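PDB 4OPE: Nrps/pks from Streptomyces albus, which is a ketosynthase domain of the oxazolomycin assembly line that probably catalyses the decarboxylative condensation extending a polyketide chain. Local coordinates for residues A114-G126 against L185-V197. Sequence-based numbering, arbitrary orientation.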
loop_
_atom_site.group_PDB
_atom_site.type_symbol
_atom_site.label_atom_id
_atom_site.label_comp_id
_atom_site.label_asym_id
_atom_site.label_seq_id
_atom_site.Cartn_x
_atom_site.Cartn_y
_atom_site.Cartn_z
ATOM N N ALA A 114 20.786 15.754 -2.087
ATOM C CA ALA A 114 21.249 16.892 -1.266
ATOM C C ALA A 114 20.361 18.127 -1.365
ATOM O O ALA A 114 20.104 18.759 -0.385
ATOM C CB ALA A 114 22.693 17.249 -1.588
ATOM N N ALA A 115 19.867 18.455 -2.530
ATOM C CA ALA A 115 18.967 19.595 -2.652
ATOM C C ALA A 115 17.671 19.347 -1.906
ATOM O O ALA A 115 17.065 20.271 -1.391
ATOM C CB ALA A 115 18.679 19.882 -4.131
ATOM N N LEU A 116 17.254 18.090 -1.860
ATOM C CA LEU A 116 16.000 17.694 -1.215
ATOM C C LEU A 116 16.115 17.456 0.253
ATOM O O LEU A 116 15.095 17.267 0.911
ATOM C CB LEU A 116 15.431 16.407 -1.836
ATOM C CG LEU A 116 14.762 16.654 -3.179
ATOM C CD1 LEU A 116 14.411 15.346 -3.882
ATOM C CD2 LEU A 116 13.537 17.495 -2.959
ATOM N N SER A 117 17.329 17.501 0.784
ATOM C CA SER A 117 17.566 17.105 2.181
ATOM C C SER A 117 17.090 18.086 3.223
ATOM O O SER A 117 17.169 17.806 4.353
ATOM C CB SER A 117 19.046 16.868 2.431
ATOM O OG SER A 117 19.668 18.119 2.528
ATOM N N LYS A 118 16.613 19.222 2.832
ATOM C CA LYS A 118 16.120 20.213 3.756
ATOM C C LYS A 118 14.584 20.218 3.811
ATOM O O LYS A 118 13.986 20.959 4.605
ATOM C CB LYS A 118 16.610 21.604 3.335
ATOM C CG LYS A 118 16.580 21.889 1.817
ATOM C CD LYS A 118 15.978 23.281 1.516
ATOM C CE LYS A 118 16.752 24.103 0.474
ATOM N NZ LYS A 118 16.502 23.666 -0.934
ATOM N N VAL A 119 13.951 19.414 2.956
ATOM C CA VAL A 119 12.510 19.253 2.988
ATOM C C VAL A 119 12.258 17.805 3.271
ATOM O O VAL A 119 13.101 16.977 3.025
ATOM C CB VAL A 119 11.810 19.622 1.661
ATOM C CG1 VAL A 119 11.974 21.094 1.340
ATOM C CG2 VAL A 119 12.336 18.791 0.506
ATOM N N ARG A 120 11.070 17.509 3.754
ATOM C CA ARG A 120 10.689 16.176 4.039
ATOM C C ARG A 120 10.073 15.516 2.830
ATOM O O ARG A 120 9.127 16.041 2.253
ATOM C CB ARG A 120 9.701 16.245 5.132
ATOM C CG ARG A 120 9.644 14.982 5.932
ATOM C CD ARG A 120 8.471 15.184 6.817
ATOM N NE ARG A 120 8.675 14.655 8.135
ATOM C CZ ARG A 120 7.825 14.878 9.110
ATOM N NH1 ARG A 120 6.731 15.626 8.898
ATOM N NH2 ARG A 120 8.072 14.337 10.288
ATOM N N THR A 121 10.613 14.368 2.429
ATOM C CA THR A 121 10.189 13.742 1.177
ATOM C C THR A 121 9.560 12.387 1.426
ATOM O O THR A 121 10.126 11.569 2.126
ATOM C CB THR A 121 11.348 13.627 0.177
ATOM O OG1 THR A 121 11.906 14.941 -0.055
ATOM C CG2 THR A 121 10.862 13.054 -1.161
ATOM N N GLY A 122 8.359 12.180 0.869
ATOM C CA GLY A 122 7.661 10.901 0.981
ATOM C C GLY A 122 7.879 10.030 -0.260
ATOM O O GLY A 122 8.222 10.540 -1.326
ATOM N N VAL A 123 7.668 8.723 -0.096
ATOM C CA VAL A 123 7.710 7.733 -1.187
ATOM C C VAL A 123 6.497 6.842 -1.101
ATOM O O VAL A 123 6.188 6.314 -0.018
ATOM C CB VAL A 123 8.909 6.840 -1.044
ATOM C CG1 VAL A 123 8.894 5.759 -2.109
ATOM C CG2 VAL A 123 10.167 7.675 -1.126
ATOM N N PHE A 124 5.829 6.711 -2.248
ATOM C CA PHE A 124 4.568 5.983 -2.457
ATOM C C PHE A 124 4.647 5.254 -3.805
ATOM O O PHE A 124 4.738 5.884 -4.870
ATOM C CB PHE A 124 3.401 6.955 -2.510
ATOM C CG PHE A 124 3.271 7.822 -1.297
ATOM C CD1 PHE A 124 4.076 8.928 -1.120
ATOM C CD2 PHE A 124 2.343 7.532 -0.342
ATOM C CE1 PHE A 124 3.958 9.729 0.003
ATOM C CE2 PHE A 124 2.226 8.312 0.802
ATOM C CZ PHE A 124 3.029 9.419 0.973
ATOM N N VAL A 125 4.642 3.925 -3.759
ATOM C CA VAL A 125 4.883 3.098 -4.942
ATOM C C VAL A 125 3.900 1.997 -5.003
ATOM O O VAL A 125 3.674 1.330 -4.016
ATOM C CB VAL A 125 6.313 2.511 -4.938
ATOM C CG1 VAL A 125 6.568 1.613 -3.736
ATOM C CG2 VAL A 125 6.641 1.813 -6.262
ATOM N N GLY A 126 3.295 1.800 -6.170
ATOM C CA GLY A 126 2.295 0.738 -6.325
ATOM C C GLY A 126 2.881 -0.480 -6.978
ATOM O O GLY A 126 3.638 -0.381 -7.973
ATOM N N LEU A 185 -2.360 9.189 -2.752
ATOM C CA LEU A 185 -1.902 9.217 -1.391
ATOM C C LEU A 185 -0.767 10.195 -1.219
ATOM O O LEU A 185 -0.658 10.839 -0.169
ATOM C CB LEU A 185 -1.461 7.816 -0.959
ATOM C CG LEU A 185 -2.573 6.782 -0.703
ATOM C CD1 LEU A 185 -1.995 5.437 -0.267
ATOM C CD2 LEU A 185 -3.557 7.307 0.327
ATOM N N ALA A 186 0.077 10.308 -2.238
ATOM C CA ALA A 186 1.155 11.276 -2.203
ATOM C C ALA A 186 0.643 12.721 -2.158
ATOM O O ALA A 186 1.213 13.572 -1.451
ATOM C CB ALA A 186 2.065 11.102 -3.402
ATOM N N CYS A 187 -0.407 13.005 -2.922
ATOM C CA CYS A 187 -0.973 14.331 -2.949
ATOM C C CYS A 187 -1.586 14.662 -1.621
ATOM O O CYS A 187 -1.410 15.784 -1.136
ATOM C CB CYS A 187 -2.005 14.461 -4.031
ATOM S SG CYS A 187 -1.264 14.470 -5.681
ATOM N N ARG A 188 -2.247 13.711 -0.980
ATOM C CA ARG A 188 -2.883 14.053 0.279
ATOM C C ARG A 188 -1.868 14.117 1.396
ATOM O O ARG A 188 -2.052 14.852 2.336
ATOM C CB ARG A 188 -4.022 13.110 0.622
ATOM C CG ARG A 188 -5.194 13.198 -0.373
ATOM C CD ARG A 188 -6.183 14.334 -0.073
ATOM N NE ARG A 188 -7.573 13.852 -0.013
ATOM C CZ ARG A 188 -8.440 13.841 -1.030
ATOM N NH1 ARG A 188 -8.111 14.255 -2.260
ATOM N NH2 ARG A 188 -9.662 13.382 -0.822
ATOM N N ALA A 189 -0.768 13.380 1.283
ATOM C CA ALA A 189 0.295 13.466 2.291
ATOM C C ALA A 189 0.856 14.846 2.275
ATOM O O ALA A 189 1.119 15.419 3.313
ATOM C CB ALA A 189 1.405 12.478 1.989
ATOM N N ILE A 190 1.049 15.392 1.087
ATOM C CA ILE A 190 1.592 16.735 0.993
ATOM C C ILE A 190 0.600 17.765 1.576
ATOM O O ILE A 190 0.983 18.511 2.407
ATOM C CB ILE A 190 2.028 17.078 -0.438
ATOM C CG1 ILE A 190 3.218 16.188 -0.845
ATOM C CG2 ILE A 190 2.396 18.546 -0.526
ATOM C CD1 ILE A 190 3.569 16.227 -2.317
ATOM N N ARG A 191 -0.663 17.764 1.155
ATOM C CA ARG A 191 -1.686 18.652 1.725
ATOM C C ARG A 191 -1.800 18.516 3.229
ATOM O O ARG A 191 -1.879 19.505 3.919
ATOM C CB ARG A 191 -3.068 18.421 1.097
ATOM C CG ARG A 191 -3.172 18.896 -0.340
ATOM C CD ARG A 191 -4.591 18.880 -0.887
ATOM N NE ARG A 191 -4.942 17.577 -1.481
ATOM C CZ ARG A 191 -4.870 17.249 -2.792
ATOM N NH1 ARG A 191 -5.241 16.024 -3.191
ATOM N NH2 ARG A 191 -4.440 18.109 -3.732
ATOM N N ASP A 192 -1.755 17.311 3.752
ATOM C CA ASP A 192 -1.989 17.103 5.153
ATOM C C ASP A 192 -0.743 17.345 5.993
ATOM O O ASP A 192 -0.802 17.334 7.211
ATOM C CB ASP A 192 -2.508 15.695 5.395
ATOM C CG ASP A 192 -3.970 15.514 4.974
ATOM O OD1 ASP A 192 -4.408 15.910 3.854
ATOM O OD2 ASP A 192 -4.695 14.934 5.797
ATOM N N GLY A 193 0.400 17.538 5.364
ATOM C CA GLY A 193 1.612 17.796 6.126
ATOM C C GLY A 193 2.510 16.616 6.460
ATOM O O GLY A 193 3.492 16.797 7.144
ATOM N N ASP A 194 2.215 15.417 5.970
ATOM C CA ASP A 194 3.117 14.271 6.160
ATOM C C ASP A 194 4.456 14.500 5.455
ATOM O O ASP A 194 5.485 13.960 5.853
ATOM C CB ASP A 194 2.466 12.977 5.652
ATOM C CG ASP A 194 1.244 12.548 6.482
ATOM O OD1 ASP A 194 1.163 12.950 7.676
ATOM O OD2 ASP A 194 0.372 11.790 5.955
ATOM N N CYS A 195 4.453 15.305 4.408
ATOM C CA CYS A 195 5.686 15.662 3.769
ATOM C C CYS A 195 5.484 16.904 2.891
ATOM O O CYS A 195 4.405 17.472 2.900
ATOM C CB CYS A 195 6.241 14.472 2.971
ATOM S SG CYS A 195 5.089 13.763 1.775
ATOM N N GLU A 196 6.543 17.356 2.213
ATOM C CA GLU A 196 6.482 18.574 1.394
ATOM C C GLU A 196 6.684 18.263 -0.048
ATOM O O GLU A 196 6.216 18.978 -0.901
ATOM C CB GLU A 196 7.542 19.602 1.839
ATOM C CG GLU A 196 7.332 20.116 3.270
ATOM C CD GLU A 196 8.647 20.379 4.013
ATOM O OE1 GLU A 196 9.248 21.470 3.840
ATOM O OE2 GLU A 196 9.086 19.493 4.786
ATOM N N VAL A 197 7.430 17.210 -0.300
ATOM C CA VAL A 197 7.710 16.735 -1.615
ATOM C C VAL A 197 7.413 15.260 -1.555
ATOM O O VAL A 197 7.540 14.667 -0.466
ATOM C CB VAL A 197 9.181 16.950 -1.920
ATOM C CG1 VAL A 197 9.581 16.253 -3.213
ATOM C CG2 VAL A 197 9.448 18.427 -2.012
#
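F124, on strand 121-126, turns one face of its ring to helix 185-192 within the thiolase-type fold of the ketosynthase, where the helix packs on the central sheet before the chain returns to it as strand 197-204, parallel to 121-126. A186 CA sits over the centre of the ring, 3.9 Å from the F124 centroid, a CH-pi contact that a small alanine permits by letting the helix backbone come close. With CG anti to its carbonyl carbon (chi1 -57°), the ring also brings CZ to within 3.6 Å of A189 CB and CD2 against L185 CB. A serine at F124 would probably cost the A186 and A189 methyls the ring they pack on and open a gap between helix and sheet. G193 ends the helix in a Schellman motif, its positive phi suiting glycine because a CB would jam against the preceding carbonyl O. G122 lets C195 SG lie close to its backbone; its N donates to V197 O at 2.9 Å, part of the parallel pairing. T121 and V197 lie side by side, pointing the same way, beta-branched residues suited to paired strands, while V119 CG2 meets V197 CG2 at 3.8 Å. The R120 chain runs past D194 O toward a salt bridge with E293 of the second subunit. R120 O accepts from both E196 N and V197 N, and E196 bends back at chi2 (145°), bringing OE2 to R120 N at 3.0 Å, the N-H meeting it from above the carboxylate plane.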